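Local coordinates for PHOX (Pseudomonas fluorescens, PDB 4A9V), which hydrolyses phosphate monoesters as an alkaline phosphatase of the PhoX family, using an iron-calcium cofactor held within a beta-propeller, at residues Val34-Gly39 with Trp131-Gly136; Ile429-Thr434 with Asp447-Ala452. All blocks are in the same frame, centred on the assembly; numbering follows the deposited sequence.

How the interactions relate
Two ways of joining strands in a propeller are represented here. Interaction 1 (Val34-Gly39 with Trp131-Gly136) lies between two sheets: the edge strands 30-37 and 130-144 meet through methyl groups, an aromatic face and one water, in a partly buried place away from the metal cofactor. Interaction 2 (Ile429-Thr434 with Asp447-Ala452) lies within one sheet, where neighbouring strands 428-434 and 443-451 of a hairpin share direct backbone bonds and a salt bridge in a buried setting. The centres of interaction 1 and interaction 2 are about 36 Å apart, on opposite sides of the chain's centre. A classic beta bulge lies across interaction 2, whereas the one in interaction 1 forms against a third strand, 572-578.

Interaction 1 of 2, residues Val34-Gly39 with Trp131-Gly136; sequences VLISWG and WQFVQG
Leu35 CG and Ile36 CG1 both stand anti to their backbone N (chi1 -171° in Ile36), which carries their terminal methyls across to Trp131-Phe133. Phe133 adopts the same first torsion, and its ring turns one face to the end of Ile36. The CD1 methyl of Ile36 sits 3.8 Å from the centroid of the Phe133 ring and only 3° off its normal, a CH-pi contact over the middle of the face. Because the methyl is so well centred, it is almost equally far from all six ring carbons. The opposite face of the same ring is met by Gln135 N, two residues further along the same segment.

Leu35 works differently, laying CD1 against backbone instead of a ring. This methyl is 3.7 Å from Trp131 O and 3.8 Å from Phe133 N, with Gln132 CA close by. These are contacts of van der Waals kind.

The contact is a junction between two sheets of the beta-propeller. Strand 30-37 is an outermost strand of a sheet completed by strands 572-578, 544-550 and 532-538, so the chain's early strand is closed against later ones; strand 130-144 is an outermost strand of the next sheet. Strands 34-37 and 131-133 run nearly parallel, 18° apart, with axes 6.4 Å from each other at closest approach. Leu35 and Ile36 both face Val573 in a classic beta bulge.

No direct hydrogen bond joins the two segments, and a water takes that part. It donates to Leu35 O at 2.8 Å and accepts from Phe133 N at 2.9 Å, satisfying one polar atom of each strand. Trp131 turns the end of its side chain away, onto Val124 and Arg126 of strand 118-127 and onto Ser539 and Thr544.

Interaction 2 of 2, residues Ile429-Thr434 with Asp447-Ala452; sequences ILRWRT and DLFVVA
Backbone bonds join Ile429-Arg431 to Asp447-Val450 as an antiparallel beta hairpin of the propeller; the Ile429 side chain lies about 9 Å from that of the calcium ligand Asp479. Arg431 and Asp447 form a hydrogen-bonded pair, with Arg431 N 2.8 Å from Asp447 O. Ile429 N donates to Val450 O, while Ile429 O receives only weak bonds from Phe449 N and Val450 N. Phe449 and Val450 both face Ile429, a classic beta bulge.

The salt bridge is side-on: Arg431 NE meets Asp447 OD1 at 2.9 Å on its syn lone pair, and Arg431 NH2 reaches Asp447 OD2 at 2.9 Å. Guanidinium and carboxylate planes are 27° apart. The Arg431 chain bends at chi3 (58°) to present this edge, and Phe449 CD1 rests over one guanidinium face.

Apolar packing puts Ile429 CG1 3.6 Å from Val450 CG1 on the face shared with Arg431 and Asp447; on the opposite face Leu430 CD1 approaches Leu448 CD2.

A methionine at Arg431 would probably leave the buried Asp447 carboxylate without its charged mate. His338 NE2 also hydrogen-bonds Asp447 OD2. Arg431 NH1 is held by Tyr399 OH and Pro516 O, so several partners fix the cation; its charge probably stabilises Asp447 as the anion.

Interaction 1 of 2, residues Val34-Gly39 with Trp131-Gly136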
ATOM      1  N   VAL A  34       3.609  -2.928 -21.536  1.00  9.09           N
ATOM      2  CA  VAL A  34       3.983  -1.861 -20.617  1.00  8.37           C
ATOM      3  C   VAL A  34       3.106  -0.642 -20.854  1.00  7.49           C
ATOM      4  O   VAL A  34       3.070  -0.102 -21.957  1.00 10.11           O
ATOM      5  CB  VAL A  34       5.454  -1.458 -20.798  1.00  9.46           C
ATOM      6  CG1 VAL A  34       5.777  -0.245 -19.945  1.00 10.46           C
ATOM      7  CG2 VAL A  34       6.377  -2.620 -20.456  1.00 12.74           C
ATOM      8  N   LEU A  35       2.404  -0.213 -19.814  1.00  7.13           N
ATOM      9  CA  LEU A  35       1.642   1.030 -19.880  1.00  7.50           C
ATOM     10  C   LEU A  35       2.553   2.246 -19.715  1.00  7.39           C
ATOM     11  O   LEU A  35       2.508   3.190 -20.506  1.00  7.86           O
ATOM     12  CB  LEU A  35       0.543   1.044 -18.814  1.00  7.39           C
ATOM     13  CG  LEU A  35      -0.361   2.281 -18.830  1.00  8.35           C
ATOM     14  CD1 LEU A  35      -1.307   2.261 -20.023  1.00 10.86           C
ATOM     15  CD2 LEU A  35      -1.132   2.415 -17.527  1.00  9.11           C
ATOM     16  N   ILE A  36       3.381   2.215 -18.677  1.00  7.67           N
ATOM     17  CA  ILE A  36       4.265   3.332 -18.354  1.00  7.03           C
ATOM     18  C   ILE A  36       5.342   2.822 -17.403  1.00  7.09           C
ATOM     19  O   ILE A  36       5.117   1.854 -16.674  1.00  7.57           O
ATOM     20  CB  ILE A  36       3.484   4.521 -17.727  1.00  7.67           C
ATOM     21  CG1 ILE A  36       4.370   5.764 -17.585  1.00  7.63           C
ATOM     22  CG2 ILE A  36       2.830   4.133 -16.407  1.00  8.47           C
ATOM     23  CD1 ILE A  36       3.567   7.046 -17.469  1.00  8.43           C
ATOM     24  N   SER A  37       6.528   3.417 -17.481  1.00  6.89           N
ATOM     25  CA  SER A  37       7.656   3.046 -16.632  1.00  7.29           C
ATOM     26  C   SER A  37       8.216   4.275 -15.914  1.00  7.48           C
ATOM     27  O   SER A  37       8.136   5.401 -16.411  1.00  7.57           O
ATOM     28  CB  SER A  37       8.782   2.424 -17.466  1.00  8.07           C
ATOM     29  OG  SER A  37       8.370   1.243 -18.129  1.00  8.54           O
ATOM     30  N   TRP A  38       8.896   4.014 -14.803  1.00  6.88           N
ATOM     31  CA  TRP A  38       9.719   5.007 -14.128  1.00  7.02           C
ATOM     32  C   TRP A  38      10.494   5.826 -15.127  1.00  7.34           C
ATOM     33  O   TRP A  38      11.177   5.278 -15.998  1.00  7.60           O
ATOM     34  CB  TRP A  38      10.675   4.317 -13.160  1.00  7.00           C
ATOM     35  CG  TRP A  38      11.770   5.207 -12.675  1.00  7.23           C
ATOM     36  CD1 TRP A  38      11.667   6.485 -12.139  1.00  7.40           C
ATOM     37  CD2 TRP A  38      13.193   4.936 -12.761  1.00  7.50           C
ATOM     38  NE1 TRP A  38      12.908   7.004 -11.892  1.00  7.89           N
ATOM     39  CE2 TRP A  38      13.867   6.114 -12.248  1.00  8.06           C
ATOM     40  CE3 TRP A  38      13.943   3.847 -13.164  1.00  8.35           C
ATOM     41  CZ2 TRP A  38      15.247   6.191 -12.183  1.00  9.07           C
ATOM     42  CZ3 TRP A  38      15.327   3.941 -13.118  1.00  9.57           C
ATOM     43  CH2 TRP A  38      15.966   5.087 -12.643  1.00  9.45           C
ATOM     44  N   GLY A  39      10.384   7.147 -15.022  1.00  7.30           N
ATOM     45  CA  GLY A  39      11.180   8.055 -15.834  1.00  7.82           C
ATOM     46  C   GLY A  39      10.466   8.629 -17.045  1.00  7.42           C
ATOM     47  O   GLY A  39      10.979   9.553 -17.674  1.00  8.87           O
ATOM     48  N   TRP A 131      -5.678   0.199 -23.836  1.00 10.28           N
ATOM     49  CA  TRP A 131      -5.429   1.407 -23.066  1.00  9.60           C
ATOM     50  C   TRP A 131      -3.982   1.818 -23.183  1.00  9.44           C
ATOM     51  O   TRP A 131      -3.083   0.989 -23.015  1.00 12.13           O
ATOM     52  CB  TRP A 131      -5.776   1.145 -21.605  1.00  8.80           C
ATOM     53  CG  TRP A 131      -7.246   0.968 -21.375  1.00  9.32           C
ATOM     54  CD1 TRP A 131      -7.964  -0.216 -21.315  1.00 10.39           C
ATOM     55  CD2 TRP A 131      -8.230   2.036 -21.236  1.00  8.93           C
ATOM     56  NE1 TRP A 131      -9.304   0.040 -21.147  1.00 10.10           N
ATOM     57  CE2 TRP A 131      -9.521   1.382 -21.085  1.00  9.08           C
ATOM     58  CE3 TRP A 131      -8.168   3.425 -21.234  1.00  8.95           C
ATOM     59  CZ2 TRP A 131     -10.684   2.106 -20.889  1.00 10.08           C
ATOM     60  CZ3 TRP A 131      -9.344   4.144 -21.038  1.00 10.41           C
ATOM     61  CH2 TRP A 131     -10.574   3.497 -20.883  1.00 10.81           C
ATOM     62  N   GLN A 132      -3.745   3.111 -23.390  1.00  8.97           N
ATOM     63  CA  GLN A 132      -2.397   3.654 -23.489  1.00  8.83           C
ATOM     64  C   GLN A 132      -2.301   4.991 -22.761  1.00  8.41           C
ATOM     65  O   GLN A 132      -3.254   5.771 -22.720  1.00  9.06           O
ATOM     66  CB  GLN A 132      -1.989   3.832 -24.957  1.00 10.98           C
ATOM     67  CG  GLN A 132      -2.041   2.562 -25.794  1.00 19.63           C
ATOM     68  CD  GLN A 132      -1.724   2.819 -27.255  1.00 73.99           C
ATOM     69  OE1 GLN A 132      -2.491   3.485 -27.950  1.00 87.27           O
ATOM     70  NE2 GLN A 132      -0.503   2.488 -27.658  1.00 57.79           N
ATOM     71  N   PHE A 133      -1.110   5.272 -22.261  1.00  8.71           N
ATOM     72  CA  PHE A 133      -0.795   6.543 -21.645  1.00  8.25           C
ATOM     73  C   PHE A 133      -0.918   7.685 -22.652  1.00  8.79           C
ATOM     74  O   PHE A 133      -0.450   7.572 -23.785  1.00 10.57           O
ATOM     75  CB  PHE A 133       0.626   6.466 -21.079  1.00  8.76           C
ATOM     76  CG  PHE A 133       1.166   7.775 -20.592  1.00  8.19           C
ATOM     77  CD1 PHE A 133       0.487   8.517 -19.642  1.00  8.27           C
ATOM     78  CD2 PHE A 133       2.365   8.267 -21.081  1.00  9.03           C
ATOM     79  CE1 PHE A 133       0.996   9.721 -19.183  1.00  9.57           C
ATOM     80  CE2 PHE A 133       2.881   9.468 -20.623  1.00  9.85           C
ATOM     81  CZ  PHE A 133       2.176  10.211 -19.700  1.00  9.30           C
ATOM     82  N   VAL A 134      -1.491   8.796 -22.198  1.00  8.61           N
ATOM     83  CA  VAL A 134      -1.587  10.027 -22.982  1.00  9.07           C
ATOM     84  C   VAL A 134      -0.633  11.081 -22.420  1.00  8.52           C
ATOM     85  O   VAL A 134      -0.961  11.815 -21.479  1.00  9.39           O
ATOM     86  CB  VAL A 134      -3.028  10.584 -22.968  1.00  9.74           C
ATOM     87  CG1 VAL A 134      -3.132  11.832 -23.825  1.00 11.28           C
ATOM     88  CG2 VAL A 134      -4.002   9.530 -23.454  1.00 10.96           C
ATOM     89  N   GLN A 135       0.561  11.160 -22.997  1.00  8.95           N
ATOM     90  CA  GLN A 135       1.500  12.209 -22.632  1.00  8.89           C
ATOM     91  C   GLN A 135       0.910  13.561 -23.022  1.00  9.47           C
ATOM     92  O   GLN A 135       0.224  13.670 -24.038  1.00 11.01           O
ATOM     93  CB  GLN A 135       2.846  11.987 -23.323  1.00  9.25           C
ATOM     94  CG  GLN A 135       3.948  12.875 -22.779  1.00  8.97           C
ATOM     95  CD  GLN A 135       5.310  12.596 -23.386  1.00  9.92           C
ATOM     96  OE1 GLN A 135       5.568  11.512 -23.913  1.00 11.47           O
ATOM     97  NE2 GLN A 135       6.193  13.573 -23.298  1.00 10.68           N
ATOM     98  N   GLY A 136       1.107  14.573 -22.182  1.00  9.58           N
ATOM     99  CA  GLY A 136       0.627  15.914 -22.493  1.00  9.94           C
ATOM    100  C   GLY A 136      -0.814  16.201 -22.091  1.00 10.41           C
ATOM    101  O   GLY A 136      -1.299  17.308 -22.304  1.00 11.43           O
TER
HETATM  102  O   HOH W   1       0.968   3.345 -22.800  1.00 10.08           O

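Interaction 2 of 2, residues Ile429-Thr434 with Asp447-Ala452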
ATOM      1  N   ILE A 429      -3.887 -14.797   5.057  1.00  6.41           N
ATOM      2  CA  ILE A 429      -4.913 -13.811   4.723  1.00  6.72           C
ATOM      3  C   ILE A 429      -6.076 -13.958   5.694  1.00  6.18           C
ATOM      4  O   ILE A 429      -6.684 -15.036   5.824  1.00  6.87           O
ATOM      5  CB  ILE A 429      -5.409 -13.923   3.269  1.00  7.09           C
ATOM      6  CG1 ILE A 429      -4.224 -13.806   2.308  1.00  7.69           C
ATOM      7  CG2 ILE A 429      -6.453 -12.847   3.003  1.00  8.61           C
ATOM      8  CD1 ILE A 429      -4.594 -13.933   0.843  1.00 10.15           C
ATOM      9  N   LEU A 430      -6.349 -12.865   6.392  1.00  6.36           N
ATOM     10  CA  LEU A 430      -7.392 -12.752   7.388  1.00  7.00           C
ATOM     11  C   LEU A 430      -8.666 -12.193   6.752  1.00  6.15           C
ATOM     12  O   LEU A 430      -8.598 -11.288   5.925  1.00  8.96           O
ATOM     13  CB  LEU A 430      -6.885 -11.803   8.473  1.00  7.35           C
ATOM     14  CG  LEU A 430      -7.857 -11.282   9.522  1.00  8.12           C
ATOM     15  CD1 LEU A 430      -8.387 -12.403  10.399  1.00  8.65           C
ATOM     16  CD2 LEU A 430      -7.157 -10.229  10.359  1.00 10.06           C
ATOM     17  N   ARG A 431      -9.813 -12.772   7.096  1.00  6.81           N
ATOM     18  CA  ARG A 431     -11.111 -12.290   6.649  1.00  6.98           C
ATOM     19  C   ARG A 431     -11.957 -11.947   7.859  1.00  6.93           C
ATOM     20  O   ARG A 431     -11.930 -12.669   8.857  1.00  7.79           O
ATOM     21  CB  ARG A 431     -11.802 -13.370   5.804  1.00  7.59           C
ATOM     22  CG  ARG A 431     -13.263 -13.097   5.499  1.00  7.83           C
ATOM     23  CD  ARG A 431     -13.796 -13.985   4.388  1.00  8.36           C
ATOM     24  NE  ARG A 431     -13.655 -15.401   4.702  1.00  7.95           N
ATOM     25  CZ  ARG A 431     -13.805 -16.381   3.816  1.00  8.07           C
ATOM     26  NH1 ARG A 431     -14.155 -16.107   2.567  1.00  9.20           N
ATOM     27  NH2 ARG A 431     -13.583 -17.635   4.180  1.00  9.89           N
ATOM     28  N   TRP A 432     -12.781 -10.908   7.749  1.00  7.00           N
ATOM     29  CA  TRP A 432     -13.844 -10.706   8.722  1.00  7.57           C
ATOM     30  C   TRP A 432     -15.140 -10.318   8.077  1.00  7.10           C
ATOM     31  O   TRP A 432     -15.191  -9.764   6.974  1.00  7.60           O
ATOM     32  CB  TRP A 432     -13.470  -9.726   9.848  1.00  7.69           C
ATOM     33  CG  TRP A 432     -13.122  -8.323   9.419  1.00  8.21           C
ATOM     34  CD1 TRP A 432     -13.958  -7.215   9.333  1.00  9.69           C
ATOM     35  CD2 TRP A 432     -11.783  -7.807   9.169  1.00  8.06           C
ATOM     36  NE1 TRP A 432     -13.236  -6.085   9.041  1.00  9.47           N
ATOM     37  CE2 TRP A 432     -11.919  -6.377   8.933  1.00  8.36           C
ATOM     38  CE3 TRP A 432     -10.526  -8.369   9.156  1.00  8.27           C
ATOM     39  CZ2 TRP A 432     -10.817  -5.566   8.689  1.00 10.28           C
ATOM     40  CZ3 TRP A 432      -9.429  -7.557   8.887  1.00  9.26           C
ATOM     41  CH2 TRP A 432      -9.573  -6.194   8.631  1.00  9.93           C
ATOM     42  N   ARG A 433     -16.213 -10.651   8.780  1.00  6.77           N
ATOM     43  CA  ARG A 433     -17.576 -10.315   8.400  1.00  7.29           C
ATOM     44  C   ARG A 433     -18.197  -9.462   9.500  1.00  7.15           C
ATOM     45  O   ARG A 433     -18.388  -9.912  10.635  1.00  7.18           O
ATOM     46  CB  ARG A 433     -18.405 -11.571   8.190  1.00  7.78           C
ATOM     47  CG  ARG A 433     -19.827 -11.269   7.760  1.00  7.83           C
ATOM     48  CD  ARG A 433     -20.596 -12.537   7.487  1.00  8.47           C
ATOM     49  NE  ARG A 433     -21.938 -12.241   7.014  1.00  9.10           N
ATOM     50  CZ  ARG A 433     -22.814 -13.162   6.636  1.00  9.64           C
ATOM     51  NH1 ARG A 433     -22.486 -14.445   6.663  1.00 10.67           N
ATOM     52  NH2 ARG A 433     -23.994 -12.789   6.174  1.00  9.88           N
ATOM     53  N   THR A 434     -18.410  -8.195   9.185  1.00  7.50           N
ATOM     54  CA  THR A 434     -18.947  -7.248  10.140  1.00  6.99           C
ATOM     55  C   THR A 434     -20.366  -7.651  10.560  1.00  7.68           C
ATOM     56  O   THR A 434     -21.156  -8.140   9.749  1.00  7.98           O
ATOM     57  CB  THR A 434     -18.901  -5.828   9.537  1.00  7.87           C
ATOM     58  OG1 THR A 434     -19.081  -4.850  10.566  1.00  8.53           O
ATOM     59  CG2 THR A 434     -19.927  -5.649   8.428  1.00  8.02           C
ATOM     60  N   ASP A 447     -11.998 -15.222  10.194  1.00  7.44           N
ATOM     61  CA  ASP A 447     -11.408 -16.527   9.884  1.00  7.18           C
ATOM     62  C   ASP A 447     -10.139 -16.313   9.072  1.00  7.45           C
ATOM     63  O   ASP A 447      -9.956 -15.265   8.460  1.00  8.20           O
ATOM     64  CB  ASP A 447     -12.403 -17.440   9.131  1.00  7.95           C
ATOM     65  CG  ASP A 447     -12.657 -17.002   7.688  1.00  8.86           C
ATOM     66  OD1 ASP A 447     -13.274 -15.931   7.487  1.00  8.93           O
ATOM     67  OD2 ASP A 447     -12.271 -17.744   6.756  1.00  9.66           O
ATOM     68  N   LEU A 448      -9.245 -17.295   9.088  1.00  7.09           N
ATOM     69  CA  LEU A 448      -8.093 -17.245   8.181  1.00  7.34           C
ATOM     70  C   LEU A 448      -8.455 -17.898   6.850  1.00  7.15           C
ATOM     71  O   LEU A 448      -8.550 -19.121   6.724  1.00  8.12           O
ATOM     72  CB  LEU A 448      -6.849 -17.877   8.782  1.00  7.45           C
ATOM     73  CG  LEU A 448      -6.219 -17.096   9.945  1.00  7.89           C
ATOM     74  CD1 LEU A 448      -4.902 -17.730  10.370  1.00  8.57           C
ATOM     75  CD2 LEU A 448      -6.016 -15.621   9.624  1.00  8.17           C
ATOM     76  N   PHE A 449      -8.655 -17.051   5.846  1.00  6.94           N
ATOM     77  CA  PHE A 449      -9.006 -17.488   4.501  1.00  7.25           C
ATOM     78  C   PHE A 449      -7.924 -18.379   3.889  1.00  7.08           C
ATOM     79  O   PHE A 449      -8.236 -19.343   3.198  1.00  7.17           O
ATOM     80  CB  PHE A 449      -9.252 -16.258   3.615  1.00  7.86           C
ATOM     81  CG  PHE A 449      -9.550 -16.593   2.187  1.00  7.80           C
ATOM     82  CD1 PHE A 449     -10.735 -17.216   1.844  1.00  8.69           C
ATOM     83  CD2 PHE A 449      -8.612 -16.373   1.195  1.00  9.55           C
ATOM     84  CE1 PHE A 449     -10.977 -17.625   0.548  1.00 10.03           C
ATOM     85  CE2 PHE A 449      -8.875 -16.722  -0.115  1.00 11.00           C
ATOM     86  CZ  PHE A 449     -10.048 -17.382  -0.434  1.00 10.31           C
ATOM     87  N   VAL A 450      -6.657 -18.067   4.140  1.00  7.04           N
ATOM     88  CA  VAL A 450      -5.573 -18.962   3.759  1.00  7.49           C
ATOM     89  C   VAL A 450      -4.415 -18.755   4.720  1.00  6.99           C
ATOM     90  O   VAL A 450      -4.218 -17.658   5.239  1.00  7.26           O
ATOM     91  CB  VAL A 450      -5.138 -18.748   2.287  1.00  8.06           C
ATOM     92  CG1 VAL A 450      -4.474 -17.402   2.095  1.00  9.14           C
ATOM     93  CG2 VAL A 450      -4.217 -19.877   1.832  1.00  8.91           C
ATOM     94  N   VAL A 451      -3.689 -19.830   5.000  1.00  6.90           N
ATOM     95  CA  VAL A 451      -2.416 -19.762   5.696  1.00  7.00           C
ATOM     96  C   VAL A 451      -1.337 -20.223   4.725  1.00  7.48           C
ATOM     97  O   VAL A 451      -1.346 -21.375   4.294  1.00  7.98           O
ATOM     98  CB  VAL A 451      -2.409 -20.641   6.960  1.00  8.23           C
ATOM     99  CG1 VAL A 451      -1.096 -20.461   7.705  1.00  9.22           C
ATOM    100  CG2 VAL A 451      -3.593 -20.301   7.858  1.00  9.68           C
ATOM    101  N   ALA A 452      -0.526 -19.289   4.236  1.00  7.27           N
ATOM    102  CA  ALA A 452       0.476 -19.639   3.247  1.00  7.63           C
ATOM    103  C   ALA A 452       1.507 -20.579   3.855  1.00  7.50           C
ATOM    104  O   ALA A 452       1.751 -20.566   5.060  1.00  8.05           O
ATOM    105  CB  ALA A 452       1.140 -18.386   2.698  1.00  7.57           C
TER